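Local coordinates for extracellular solute-binding protein, family 5 (Chelativorans sp., PDB 6WM6) that binds EDTA in the periplasm as the substrate-capturing component that probably serves an ABC transporter, at residues Gly316-Asp320 with Ile321-Lys325; Asp365-Ala369 with Arg370-Thr374; Asp488-Ile491 with Glu492-Gly496; Asp515-Ala518 with Met519-Ala522. All coordinates share one frame; numbering follows the deposited sequence.

Interaction 1. Residues Gly316-Asp320 with Ile321-Lys325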
ATOM      1  N   GLY A 316      19.609  20.200  -8.883  1.00 23.69           N
ATOM      2  CA  GLY A 316      19.400  20.173 -10.310  1.00 21.51           C
ATOM      3  C   GLY A 316      18.376  21.195 -10.754  1.00 19.56           C
ATOM      4  O   GLY A 316      17.922  22.035  -9.970  1.00 21.46           O
ATOM      5  N   PRO A 317      17.979  21.128 -12.028  1.00 21.21           N
ATOM      6  CA  PRO A 317      17.076  22.160 -12.572  1.00 20.79           C
ATOM      7  C   PRO A 317      15.774  22.307 -11.795  1.00 18.59           C
ATOM      8  O   PRO A 317      15.247  23.425 -11.679  1.00 19.88           O
ATOM      9  CB  PRO A 317      16.810  21.691 -14.009  1.00 25.99           C
ATOM     10  CG  PRO A 317      17.976  20.811 -14.343  1.00 28.47           C
ATOM     11  CD  PRO A 317      18.447  20.185 -13.064  1.00 22.59           C
ATOM     12  N   MET A 318      15.223  21.211 -11.285  1.00 18.63           N
ATOM     13  CA  MET A 318      13.956  21.268 -10.553  1.00 19.00           C
ATOM     14  C   MET A 318      14.077  21.853  -9.159  1.00 19.77           C
ATOM     15  O   MET A 318      13.060  21.966  -8.465  1.00 18.56           O
ATOM     16  CB  MET A 318      13.320  19.890 -10.516  1.00 18.18           C
ATOM     17  CG  MET A 318      12.942  19.373 -11.892  1.00 18.98           C
ATOM     18  SD  MET A 318      11.715  20.469 -12.695  1.00 22.04           S
ATOM     19  CE  MET A 318      12.084  20.036 -14.377  1.00 27.31           C
ATOM     20  N   SER A 319      15.280  22.244  -8.735  1.00 18.70           N
ATOM     21  CA  SER A 319      15.364  23.006  -7.484  1.00 20.18           C
ATOM     22  C   SER A 319      14.754  24.400  -7.602  1.00 21.49           C
ATOM     23  O   SER A 319      14.505  25.033  -6.575  1.00 23.94           O
ATOM     24  CB  SER A 319      16.811  23.070  -6.992  1.00 23.37           C
ATOM     25  OG  SER A 319      17.609  23.796  -7.889  1.00 25.72           O
ATOM     26  N   ASP A 320      14.477  24.885  -8.809  1.00 19.19           N
ATOM     27  CA  ASP A 320      13.798  26.159  -9.006  1.00 18.48           C
ATOM     28  C   ASP A 320      12.294  25.916  -9.093  1.00 18.99           C
ATOM     29  O   ASP A 320      11.810  25.244 -10.019  1.00 18.58           O
ATOM     30  CB  ASP A 320      14.308  26.842 -10.270  1.00 18.48           C
ATOM     31  CG  ASP A 320      13.685  28.222 -10.488  1.00 22.70           C
ATOM     32  OD1 ASP A 320      12.803  28.661  -9.715  1.00 23.63           O
ATOM     33  OD2 ASP A 320      14.093  28.908 -11.461  1.00 29.02           O
ATOM     34  N   ILE A 321      11.560  26.441  -8.119  1.00 19.14           N
ATOM     35  CA  ILE A 321      10.114  26.232  -8.083  1.00 17.92           C
ATOM     36  C   ILE A 321       9.431  26.730  -9.349  1.00 18.59           C
ATOM     37  O   ILE A 321       8.382  26.203  -9.737  1.00 18.73           O
ATOM     38  CB  ILE A 321       9.539  26.866  -6.792  1.00 17.31           C
ATOM     39  CG1 ILE A 321       8.100  26.411  -6.557  1.00 19.88           C
ATOM     40  CG2 ILE A 321       9.654  28.400  -6.828  1.00 20.43           C
ATOM     41  CD1 ILE A 321       7.595  26.762  -5.173  1.00 21.44           C
ATOM     42  N   ALA A 322       9.973  27.757 -10.006  1.00 19.27           N
ATOM     43  CA  ALA A 322       9.341  28.233 -11.234  1.00 18.17           C
ATOM     44  C   ALA A 322       9.385  27.174 -12.328  1.00 18.81           C
ATOM     45  O   ALA A 322       8.424  27.020 -13.091  1.00 19.30           O
ATOM     46  CB  ALA A 322      10.013  29.526 -11.702  1.00 20.92           C
ATOM     47  N   LEU A 323      10.499  26.456 -12.444  1.00 18.54           N
ATOM     48  CA  LEU A 323      10.581  25.398 -13.448  1.00 19.49           C
ATOM     49  C   LEU A 323       9.626  24.264 -13.096  1.00 18.18           C
ATOM     50  O   LEU A 323       8.956  23.713 -13.979  1.00 18.22           O
ATOM     51  CB  LEU A 323      12.023  24.903 -13.613  1.00 19.52           C
ATOM     52  CG  LEU A 323      12.221  23.841 -14.684  1.00 21.17           C
ATOM     53  CD1 LEU A 323      11.809  24.357 -16.056  1.00 22.62           C
ATOM     54  CD2 LEU A 323      13.681  23.363 -14.726  1.00 23.63           C
ATOM     55  N   ARG A 324       9.525  23.928 -11.802  1.00 16.95           N
ATOM     56  CA  ARG A 324       8.570  22.903 -11.376  1.00 17.28           C
ATOM     57  C   ARG A 324       7.158  23.291 -11.770  1.00 16.37           C
ATOM     58  O   ARG A 324       6.423  22.492 -12.387  1.00 16.56           O
ATOM     59  CB  ARG A 324       8.640  22.679  -9.868  1.00 17.49           C
ATOM     60  CG  ARG A 324       9.993  22.161  -9.411  1.00 17.52           C
ATOM     61  CD  ARG A 324       9.945  21.528  -8.018  1.00 17.77           C
ATOM     62  NE  ARG A 324       9.487  22.355  -6.897  1.00 17.16           N
ATOM     63  CZ  ARG A 324      10.278  23.144  -6.172  1.00 17.86           C
ATOM     64  NH1 ARG A 324      11.559  23.280  -6.484  1.00 18.94           N
ATOM     65  NH2 ARG A 324       9.775  23.785  -5.132  1.00 18.59           N
ATOM     66  N   LYS A 325       6.749  24.518 -11.429  1.00 17.20           N
ATOM     67  CA  LYS A 325       5.386  24.935 -11.725  1.00 17.60           C
ATOM     68  C   LYS A 325       5.130  25.009 -13.220  1.00 18.13           C
ATOM     69  O   LYS A 325       4.036  24.657 -13.685  1.00 18.65           O
ATOM     70  CB  LYS A 325       5.069  26.259 -11.035  1.00 19.08           C
ATOM     71  CG  LYS A 325       5.012  26.108  -9.529  1.00 19.72           C
ATOM     72  CD  LYS A 325       4.628  27.370  -8.791  1.00 21.53           C
ATOM     73  CE  LYS A 325       4.502  27.035  -7.315  1.00 26.06           C
ATOM     74  NZ  LYS A 325       4.057  28.169  -6.468  1.00 33.58           N
TER
HETATM   75  O   HOH W   1      12.921  27.519  -5.722  1.00 25.08           O
HETATM   76  O   HOH W   2      13.718  23.907  -4.209  1.00 39.25           O

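Interaction 2. Residues Asp365-Ala369 with Arg370-Thr374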
ATOM      1  N   ASP A 365      -9.530  18.773  -5.800  1.00 18.90           N
ATOM      2  CA  ASP A 365      -8.581  18.897  -6.915  1.00 18.53           C
ATOM      3  C   ASP A 365      -7.714  20.148  -6.701  1.00 19.83           C
ATOM      4  O   ASP A 365      -7.847  21.190  -7.352  1.00 20.07           O
ATOM      5  CB  ASP A 365      -9.284  18.919  -8.266  1.00 20.55           C
ATOM      6  CG  ASP A 365      -8.291  18.930  -9.417  1.00 22.46           C
ATOM      7  OD1 ASP A 365      -7.089  18.748  -9.143  1.00 20.76           O
ATOM      8  OD2 ASP A 365      -8.721  19.112 -10.573  1.00 26.50           O
ATOM      9  N   ARG A 366      -6.784  20.018  -5.762  1.00 18.18           N
ATOM     10  CA  ARG A 366      -5.834  21.076  -5.451  1.00 17.97           C
ATOM     11  C   ARG A 366      -4.791  21.237  -6.553  1.00 18.87           C
ATOM     12  O   ARG A 366      -4.249  22.335  -6.739  1.00 20.24           O
ATOM     13  CB  ARG A 366      -5.211  20.777  -4.091  1.00 17.04           C
ATOM     14  CG  ARG A 366      -6.286  20.828  -3.006  1.00 21.35           C
ATOM     15  CD  ARG A 366      -5.825  20.530  -1.552  1.00 19.06           C
ATOM     16  NE  ARG A 366      -7.001  20.702  -0.703  1.00 19.88           N
ATOM     17  CZ  ARG A 366      -7.713  19.719  -0.154  1.00 18.62           C
ATOM     18  NH1 ARG A 366      -7.320  18.463  -0.235  1.00 18.36           N
ATOM     19  NH2 ARG A 366      -8.823  20.009   0.501  1.00 20.44           N
ATOM     20  N   ARG A 367      -4.528  20.172  -7.302  1.00 18.62           N
ATOM     21  CA  ARG A 367      -3.678  20.215  -8.491  1.00 18.97           C
ATOM     22  C   ARG A 367      -4.240  21.176  -9.535  1.00 19.11           C
ATOM     23  O   ARG A 367      -3.578  22.137  -9.949  1.00 18.35           O
ATOM     24  CB  ARG A 367      -3.608  18.776  -9.031  1.00 18.09           C
ATOM     25  CG  ARG A 367      -2.760  18.552 -10.271  1.00 17.81           C
ATOM     26  CD  ARG A 367      -2.923  17.110 -10.760  1.00 17.77           C
ATOM     27  NE  ARG A 367      -4.174  16.893 -11.463  1.00 18.28           N
ATOM     28  CZ  ARG A 367      -4.479  15.806 -12.141  1.00 18.20           C
ATOM     29  NH1 ARG A 367      -3.647  14.790 -12.181  1.00 20.07           N
ATOM     30  NH2 ARG A 367      -5.630  15.733 -12.811  1.00 19.83           N
ATOM     31  N   GLY A 368      -5.483  20.945  -9.953  1.00 19.45           N
ATOM     32  CA  GLY A 368      -6.093  21.784 -10.971  1.00 20.13           C
ATOM     33  C   GLY A 368      -6.360  23.192 -10.500  1.00 19.94           C
ATOM     34  O   GLY A 368      -6.319  24.127 -11.300  1.00 22.28           O
ATOM     35  N   ALA A 369      -6.616  23.371  -9.205  1.00 19.24           N
ATOM     36  CA  ALA A 369      -6.832  24.704  -8.665  1.00 20.03           C
ATOM     37  C   ALA A 369      -5.624  25.602  -8.904  1.00 20.05           C
ATOM     38  O   ALA A 369      -5.756  26.826  -8.959  1.00 22.77           O
ATOM     39  CB  ALA A 369      -7.125  24.633  -7.171  1.00 22.37           C
ATOM     40  N   ARG A 370      -4.445  25.023  -9.050  1.00 19.71           N
ATOM     41  CA  ARG A 370      -3.202  25.755  -9.264  1.00 19.70           C
ATOM     42  C   ARG A 370      -2.789  25.788 -10.714  1.00 19.50           C
ATOM     43  O   ARG A 370      -1.721  26.322 -11.026  1.00 21.59           O
ATOM     44  CB  ARG A 370      -2.102  25.115  -8.407  1.00 19.60           C
ATOM     45  CG  ARG A 370      -2.284  25.453  -6.937  1.00 18.92           C
ATOM     46  CD  ARG A 370      -1.617  24.453  -5.977  1.00 20.95           C
ATOM     47  NE  ARG A 370      -1.844  24.926  -4.616  1.00 20.65           N
ATOM     48  CZ  ARG A 370      -2.997  24.824  -3.959  1.00 18.35           C
ATOM     49  NH1 ARG A 370      -4.009  24.149  -4.487  1.00 21.04           N
ATOM     50  NH2 ARG A 370      -3.111  25.383  -2.765  1.00 20.28           N
ATOM     51  N   GLY A 371      -3.611  25.257 -11.609  1.00 19.19           N
ATOM     52  CA  GLY A 371      -3.294  25.188 -13.018  1.00 20.79           C
ATOM     53  C   GLY A 371      -2.431  24.022 -13.407  1.00 19.96           C
ATOM     54  O   GLY A 371      -2.102  23.872 -14.595  1.00 19.57           O
ATOM     55  N   TYR A 372      -2.033  23.187 -12.456  1.00 18.51           N
ATOM     56  CA  TYR A 372      -1.221  22.034 -12.802  1.00 18.29           C
ATOM     57  C   TYR A 372      -2.071  21.035 -13.577  1.00 18.40           C
ATOM     58  O   TYR A 372      -3.247  20.809 -13.260  1.00 19.63           O
ATOM     59  CB  TYR A 372      -0.667  21.346 -11.557  1.00 18.09           C
ATOM     60  CG  TYR A 372       0.077  22.199 -10.544  1.00 17.53           C
ATOM     61  CD1 TYR A 372       0.634  23.438 -10.871  1.00 18.83           C
ATOM     62  CD2 TYR A 372       0.230  21.747  -9.244  1.00 18.40           C
ATOM     63  CE1 TYR A 372       1.297  24.195  -9.910  1.00 17.62           C
ATOM     64  CE2 TYR A 372       0.884  22.482  -8.291  1.00 17.70           C
ATOM     65  CZ  TYR A 372       1.422  23.702  -8.625  1.00 18.05           C
ATOM     66  OH  TYR A 372       2.048  24.445  -7.640  1.00 19.61           O
ATOM     67  N   GLY A 373      -1.479  20.415 -14.582  1.00 18.01           N
ATOM     68  CA  GLY A 373      -2.182  19.395 -15.354  1.00 18.95           C
ATOM     69  C   GLY A 373      -3.162  19.933 -16.374  1.00 19.96           C
ATOM     70  O   GLY A 373      -3.892  19.144 -16.978  1.00 21.55           O
ATOM     71  N   THR A 374      -3.194  21.241 -16.602  1.00 19.39           N
ATOM     72  CA  THR A 374      -4.167  21.844 -17.515  1.00 21.16           C
ATOM     73  C   THR A 374      -3.679  21.904 -18.957  1.00 23.93           C
ATOM     74  O   THR A 374      -4.439  22.339 -19.835  1.00 26.93           O
ATOM     75  CB  THR A 374      -4.586  23.240 -17.039  1.00 22.58           C
ATOM     76  OG1 THR A 374      -3.454  24.120 -17.002  1.00 23.58           O
ATOM     77  CG2 THR A 374      -5.233  23.177 -15.670  1.00 24.74           C
TER

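Interaction 3. Residues Asp488-Ile491 with Glu492-Gly496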
ATOM      1  N   ASP A 488       9.169  21.991   5.307  1.00 23.76           N
ATOM      2  CA  ASP A 488       8.257  23.039   5.761  1.00 24.56           C
ATOM      3  C   ASP A 488       7.758  22.694   7.153  1.00 24.82           C
ATOM      4  O   ASP A 488       6.890  21.817   7.318  1.00 22.79           O
ATOM      5  CB  ASP A 488       7.099  23.217   4.783  1.00 22.81           C
ATOM      6  CG  ASP A 488       6.296  24.466   5.065  1.00 30.17           C
ATOM      7  OD1 ASP A 488       6.408  25.014   6.194  1.00 30.86           O
ATOM      8  OD2 ASP A 488       5.563  24.926   4.167  1.00 31.94           O
ATOM      9  N   PRO A 489       8.274  23.364   8.185  1.00 23.68           N
ATOM     10  CA  PRO A 489       7.783  23.089   9.544  1.00 23.78           C
ATOM     11  C   PRO A 489       6.281  23.263   9.690  1.00 22.42           C
ATOM     12  O   PRO A 489       5.681  22.601  10.544  1.00 24.61           O
ATOM     13  CB  PRO A 489       8.570  24.074  10.417  1.00 27.13           C
ATOM     14  CG  PRO A 489       9.813  24.360   9.618  1.00 31.67           C
ATOM     15  CD  PRO A 489       9.371  24.351   8.179  1.00 26.87           C
ATOM     16  N   LYS A 490       5.654  24.139   8.906  1.00 22.09           N
ATOM     17  CA  LYS A 490       4.202  24.306   8.998  1.00 21.41           C
ATOM     18  C   LYS A 490       3.462  23.060   8.518  1.00 20.36           C
ATOM     19  O   LYS A 490       2.484  22.635   9.147  1.00 20.56           O
ATOM     20  CB  LYS A 490       3.777  25.541   8.204  1.00 24.67           C
ATOM     21  CG  LYS A 490       2.294  25.879   8.267  1.00 43.26           C
ATOM     22  CD  LYS A 490       1.799  26.061   9.695  1.00 65.28           C
ATOM     23  CE  LYS A 490       0.367  26.588   9.716  1.00 74.54           C
ATOM     24  NZ  LYS A 490      -0.153  26.776  11.100  1.00 79.21           N
ATOM     25  N   ILE A 491       3.914  22.456   7.417  1.00 20.17           N
ATOM     26  CA  ILE A 491       3.335  21.190   6.974  1.00 19.47           C
ATOM     27  C   ILE A 491       3.463  20.148   8.070  1.00 19.54           C
ATOM     28  O   ILE A 491       2.511  19.399   8.352  1.00 18.68           O
ATOM     29  CB  ILE A 491       3.991  20.731   5.667  1.00 20.52           C
ATOM     30  CG1 ILE A 491       3.538  21.643   4.515  1.00 21.98           C
ATOM     31  CG2 ILE A 491       3.657  19.248   5.384  1.00 21.06           C
ATOM     32  CD1 ILE A 491       4.182  21.318   3.194  1.00 23.03           C
ATOM     33  N   GLU A 492       4.641  20.074   8.708  1.00 20.02           N
ATOM     34  CA  GLU A 492       4.855  19.057   9.733  1.00 19.63           C
ATOM     35  C   GLU A 492       3.945  19.297  10.934  1.00 19.70           C
ATOM     36  O   GLU A 492       3.386  18.352  11.494  1.00 21.12           O
ATOM     37  CB  GLU A 492       6.334  19.044  10.141  1.00 21.88           C
ATOM     38  CG  GLU A 492       7.234  18.814   8.955  1.00 24.90           C
ATOM     39  CD  GLU A 492       8.674  18.549   9.328  1.00 34.49           C
ATOM     40  OE1 GLU A 492       8.955  18.314  10.520  1.00 41.16           O
ATOM     41  OE2 GLU A 492       9.516  18.572   8.413  1.00 25.42           O
ATOM     42  N   GLU A 493       3.780  20.553  11.333  1.00 20.56           N
ATOM     43  CA  GLU A 493       2.906  20.885  12.449  1.00 21.21           C
ATOM     44  C   GLU A 493       1.468  20.485  12.136  1.00 18.60           C
ATOM     45  O   GLU A 493       0.765  19.916  12.988  1.00 19.81           O
ATOM     46  CB  GLU A 493       3.008  22.374  12.750  1.00 23.25           C
ATOM     47  CG  GLU A 493       2.015  22.906  13.773  1.00 42.95           C
ATOM     48  CD  GLU A 493       2.092  24.420  13.916  1.00 65.18           C
ATOM     49  OE1 GLU A 493       2.700  25.075  13.040  1.00 66.40           O
ATOM     50  OE2 GLU A 493       1.548  24.952  14.906  1.00 69.60           O
ATOM     51  N   ILE A 494       1.007  20.780  10.920  1.00 18.23           N
ATOM     52  CA  ILE A 494      -0.351  20.431  10.532  1.00 16.83           C
ATOM     53  C   ILE A 494      -0.553  18.926  10.546  1.00 17.72           C
ATOM     54  O   ILE A 494      -1.577  18.435  11.043  1.00 18.54           O
ATOM     55  CB  ILE A 494      -0.666  21.011   9.143  1.00 17.57           C
ATOM     56  CG1 ILE A 494      -0.729  22.539   9.171  1.00 19.62           C
ATOM     57  CG2 ILE A 494      -1.998  20.444   8.626  1.00 18.10           C
ATOM     58  CD1 ILE A 494      -0.540  23.163   7.816  1.00 20.06           C
ATOM     59  N   ILE A 495       0.410  18.172  10.011  1.00 17.52           N
ATOM     60  CA  ILE A 495       0.290  16.719   9.986  1.00 17.75           C
ATOM     61  C   ILE A 495       0.201  16.173  11.407  1.00 17.00           C
ATOM     62  O   ILE A 495      -0.604  15.281  11.688  1.00 18.30           O
ATOM     63  CB  ILE A 495       1.455  16.096   9.184  1.00 18.01           C
ATOM     64  CG1 ILE A 495       1.312  16.409   7.700  1.00 17.35           C
ATOM     65  CG2 ILE A 495       1.540  14.595   9.454  1.00 18.77           C
ATOM     66  CD1 ILE A 495       2.535  16.062   6.856  1.00 19.33           C
ATOM     67  N   GLY A 496       0.977  16.743  12.329  1.00 18.85           N
ATOM     68  CA  GLY A 496       0.937  16.280  13.705  1.00 19.23           C
ATOM     69  C   GLY A 496      -0.402  16.565  14.365  1.00 18.49           C
ATOM     70  O   GLY A 496      -0.953  15.713  15.079  1.00 20.65           O
TER
HETATM   71  O   HOH W   3       8.714  19.141   5.766  1.00 27.11           O

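Interaction 4. Residues Asp515-Ala518 with Met519-Ala522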
ATOM      1  N   ASP A 515      -2.148  19.692   2.538  1.00 17.08           N
ATOM      2  CA  ASP A 515      -2.268  19.350   1.128  1.00 17.62           C
ATOM      3  C   ASP A 515      -2.145  20.596   0.264  1.00 16.97           C
ATOM      4  O   ASP A 515      -1.467  20.580  -0.778  1.00 17.86           O
ATOM      5  CB  ASP A 515      -3.601  18.632   0.898  1.00 17.03           C
ATOM      6  CG  ASP A 515      -3.665  17.797  -0.367  1.00 19.19           C
ATOM      7  OD1 ASP A 515      -2.622  17.395  -0.945  1.00 18.90           O
ATOM      8  OD2 ASP A 515      -4.802  17.500  -0.790  1.00 18.93           O
ATOM      9  N   GLU A 516      -2.776  21.700   0.676  1.00 17.67           N
ATOM     10  CA  GLU A 516      -2.663  22.957  -0.065  1.00 18.18           C
ATOM     11  C   GLU A 516      -1.211  23.409  -0.129  1.00 18.53           C
ATOM     12  O   GLU A 516      -0.702  23.755  -1.200  1.00 17.65           O
ATOM     13  CB  GLU A 516      -3.529  24.041   0.601  1.00 20.03           C
ATOM     14  CG  GLU A 516      -5.025  23.718   0.707  1.00 18.76           C
ATOM     15  CD  GLU A 516      -5.839  23.958  -0.539  1.00 25.86           C
ATOM     16  OE1 GLU A 516      -5.324  24.539  -1.506  1.00 28.42           O
ATOM     17  OE2 GLU A 516      -7.046  23.577  -0.543  1.00 28.28           O
ATOM     18  N   LEU A 517      -0.525  23.427   1.012  1.00 16.81           N
ATOM     19  CA  LEU A 517       0.871  23.880   1.044  1.00 17.54           C
ATOM     20  C   LEU A 517       1.767  22.944   0.246  1.00 16.51           C
ATOM     21  O   LEU A 517       2.704  23.389  -0.417  1.00 17.77           O
ATOM     22  CB  LEU A 517       1.342  23.985   2.487  1.00 18.52           C
ATOM     23  CG  LEU A 517       0.664  25.056   3.340  1.00 20.00           C
ATOM     24  CD1 LEU A 517       1.087  24.934   4.796  1.00 23.57           C
ATOM     25  CD2 LEU A 517       0.958  26.460   2.815  1.00 21.16           C
ATOM     26  N   ALA A 518       1.535  21.645   0.322  1.00 16.53           N
ATOM     27  CA  ALA A 518       2.350  20.707  -0.436  1.00 17.16           C
ATOM     28  C   ALA A 518       2.173  20.931  -1.932  1.00 16.28           C
ATOM     29  O   ALA A 518       3.137  20.871  -2.695  1.00 17.49           O
ATOM     30  CB  ALA A 518       1.980  19.284  -0.047  1.00 18.06           C
ATOM     31  N   MET A 519       0.947  21.197  -2.381  1.00 16.31           N
ATOM     32  CA  MET A 519       0.738  21.483  -3.786  1.00 17.76           C
ATOM     33  C   MET A 519       1.329  22.825  -4.190  1.00 17.74           C
ATOM     34  O   MET A 519       1.830  22.943  -5.318  1.00 18.58           O
ATOM     35  CB  MET A 519      -0.743  21.394  -4.102  1.00 17.88           C
ATOM     36  CG  MET A 519      -1.281  19.972  -3.944  1.00 20.06           C
ATOM     37  SD  MET A 519      -0.308  18.693  -4.806  1.00 23.57           S
ATOM     38  CE  MET A 519      -0.563  19.346  -6.408  1.00 19.09           C
ATOM     39  N   ASP A 520       1.329  23.818  -3.300  1.00 17.12           N
ATOM     40  CA  ASP A 520       1.995  25.074  -3.594  1.00 17.98           C
ATOM     41  C   ASP A 520       3.467  24.848  -3.938  1.00 18.27           C
ATOM     42  O   ASP A 520       4.043  25.561  -4.774  1.00 20.06           O
ATOM     43  CB  ASP A 520       1.926  26.021  -2.382  1.00 17.38           C
ATOM     44  CG  ASP A 520       0.549  26.594  -2.129  1.00 21.16           C
ATOM     45  OD1 ASP A 520      -0.331  26.559  -3.017  1.00 21.34           O
ATOM     46  OD2 ASP A 520       0.367  27.107  -0.993  1.00 23.39           O
ATOM     47  N   TYR A 521       4.120  23.872  -3.276  1.00 16.44           N
ATOM     48  CA  TYR A 521       5.557  23.660  -3.432  1.00 17.03           C
ATOM     49  C   TYR A 521       5.897  22.944  -4.736  1.00 16.55           C
ATOM     50  O   TYR A 521       7.041  23.022  -5.190  1.00 17.82           O
ATOM     51  CB  TYR A 521       6.053  22.854  -2.221  1.00 18.67           C
ATOM     52  CG  TYR A 521       7.539  22.718  -2.080  1.00 17.12           C
ATOM     53  CD1 TYR A 521       8.331  23.826  -1.795  1.00 19.76           C
ATOM     54  CD2 TYR A 521       8.161  21.484  -2.213  1.00 19.78           C
ATOM     55  CE1 TYR A 521       9.728  23.699  -1.664  1.00 20.59           C
ATOM     56  CE2 TYR A 521       9.528  21.352  -2.075  1.00 21.13           C
ATOM     57  CZ  TYR A 521      10.295  22.443  -1.802  1.00 21.36           C
ATOM     58  OH  TYR A 521      11.672  22.297  -1.680  1.00 24.83           O
ATOM     59  N   ALA A 522       4.935  22.231  -5.328  1.00 16.63           N
ATOM     60  CA  ALA A 522       5.064  21.673  -6.671  1.00 17.48           C
ATOM     61  C   ALA A 522       6.219  20.685  -6.810  1.00 17.26           C
ATOM     62  O   ALA A 522       6.885  20.629  -7.845  1.00 18.22           O
ATOM     63  CB  ALA A 522       5.159  22.781  -7.726  1.00 18.79           C
TER

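Interaction 1. Residues Gly316-Asp320 with Ile321-Lys325
Side chains on both sides of the junction bridge it in opposite directions: R324 reaches back to M318, while D320 reaches forward to A322. In the first hydrogen bond R324 NH1 donates to M318 O at 2.8 Å. The oxygen sits at the edge of the guanidinium, almost in its plane, and the donor lies in the carbonyl plane. A bend in the arginine chain (chi3 -59°) folds the guanidinium back over the first turn, where I321 CA lies over the centre of one face, 3.6 Å above it.

The second is the N-cap of helix 321-330. With CG swung anti to the backbone N (chi1 -177°), D320 OD1 accepts from A322 N at 3.0 Å, approached from above the carboxylate plane, and OD2 is bound by the hydroxyl of Y389. R324 N completes the first full helical turn by bonding to D320 O at 3.2 Å. Two waters join in, one linking S319 O to I321 N and the other linking S319 O to R324 NH1.

Apart from these polar groups, an apolar patch forms. L323 CD2 touches P317 CB at 3.6 Å and M318 CE at 3.7 Å, the methionine and leucine chains crossing at about a right angle, with L407 of strand 407-410 against both P317 and M318.

R324 NH2 also bonds Y521 O, which together with the NH1 bond probably limits rotation of the guanidinium. With a cation-pi contact to Y521 added, its buried charge is met by carbonyl oxygens and a ring. The negative charge of D320 at the helix N-terminus is probably favourable to the helix dipole.

Interaction 2. Residues Asp365-Ala369 with Arg370-Thr374
A Schellman motif ends the short, weakly bonded helix 366-369, and its two bonds run back from G371 and Y372 into the last turn. G371 N donates to G368 O at 3.0 Å, and Y372 N makes a weak bond to R367 O at 3.1 Å. The turn needs positive phi at G371 (83°), where a CB would be jammed against the preceding carbonyl oxygen. G371 then opens a type II beta turn that ends at T374. At the other end of the helix, D365 OD1 caps G368 N.

R370 folds back along the same turn. Its extended chain brings NH1 to R366 O at 2.9 Å, with the oxygen at the edge of the guanidinium and near its plane. NE and NH2 face away to D520 and E516 of helix 504-521, and R366 bonds D515 and E516 of that helix, which suits two arginines lying close together. An alanine here would lose the guanidinium and the donor to R366 O, and is likely to leave D520 without its countercharge and E516 with R366 alone of the two arginines.

Y372 ties the loop to the same region through its hydroxyl, bonded to M519 O, while R367 NH1 goes to P526 O. R367 CG meets Y372 CB at 3.7 Å, and one face of the tyrosine ring carries R370 CB, 3.7 Å above its centre.

Interaction 3. Residues Asp488-Ile491 with Glu492-Gly496
The carboxylate of E493 turns OE1 toward the aliphatic chain of K490, 3.6 Å from CD, and those of E492 and D488 are the other flat groups at this helix start, the N-terminal turns of helix 489-499. That of D488, at the N-cap position, is met from above its plane, where OD1 accepts from K490 N at 2.9 Å. The E492 chain, extended beyond CG, carries its carboxylate to R477. A water donates to E492 OE2 and accepts from D488 N; the same OE2 pairs with R477 NE, so the water links the cap residue to a charged pair.

Ordinary i to i+4 bonds then build the helix. E492 N donates to D488 O at 3.2 Å and E493 N to P489 O at 2.9 Å, with I494 and I495 continuing the series to K490 and I491. The proline fits the first helical position, where no backbone N-H is needed for such a bond.

K490 NZ and E493 OE1 make a long salt bridge of 3.8 Å; the lysine gets there with CG anti to the backbone N (chi1 -177°) and a bend at chi2 (56°). The pairing is loose, and E493 OE2 has a further weak, long ion pair with K497.

Three isoleucines supply the apolar contacts. I494 CD1 lies 4.0 Å from K490 CG, while E513 and A514 of helix 504-521 touch its side chain. I491 and I495 run alongside each other in the same direction, and I491 CG2 touches I495 CD1 at 3.7 Å.

Interaction 4. Residues Asp515-Ala518 with Met519-Ala522
D520 and E516, one turn apart, are joined by a backbone bond from D520 N to E516 O at 2.9 Å, and both carboxylates serve the guanidinium of R370, D520 through OD1. E516 OE1 and D520 OD1 stand 5.6 Å apart; the positive guanidinium between them probably offsets the repulsion of the two acids and favours their charged form. D515, whose OD2 meets the hydroxyl of S353 as well as R366, accepts from V354 N through OD1. A leucine in place of D520 removes the carboxylate and would probably leave R370 NE without its charged mate.

These residues form the last turns of helix 504-521. M519 N donates to D515 O at 3.0 Å and Y521 N to L517 O at 3.2 Å, but the next bond, A522 N to A518 O, is weak at 3.5 Å. The helix breaks off at A522, whose phi is positive (61°).

The Y521 ring runs away from this turn into a setting formed by R324 and F486, its hydroxyl bonded to S313.

Packing follows the side chains. The M519 chain starts out next to the D515 carboxylate, with M519 CG 4.2 Å from D515 OD1. M519 then bends at chi2 (-50°) and chi3 (-62°), and its side chain packs against R366, R367 and R370. L517 CD2 comes within 3.9 Å of D520 OD2, and L517 also packs on K490, I491 and I494 of helix 489-499.

How the interactions relate
Along the chain the four contacts come in series, 1 to 4, yet in space interaction 4, the end of helix 504-521, touches the other three. Its centre lies about 11 Å from that of interaction 2, 12 Å from interaction 3 and 14 Å from interaction 1. Interactions 1 and 2, about 17 Å apart between centres, touch through K325 and Y372, while interaction 3 stays about 10 Å from each at the nearest atoms. The joints differ in chemistry: charge pairs with interaction 2, a carbonyl-guanidinium bond with interaction 1, and apolar helix packing with interaction 3. In this solute-binding protein, helix ends and turns from distant parts of the sequence thus gather about the last turns of helix 504-521.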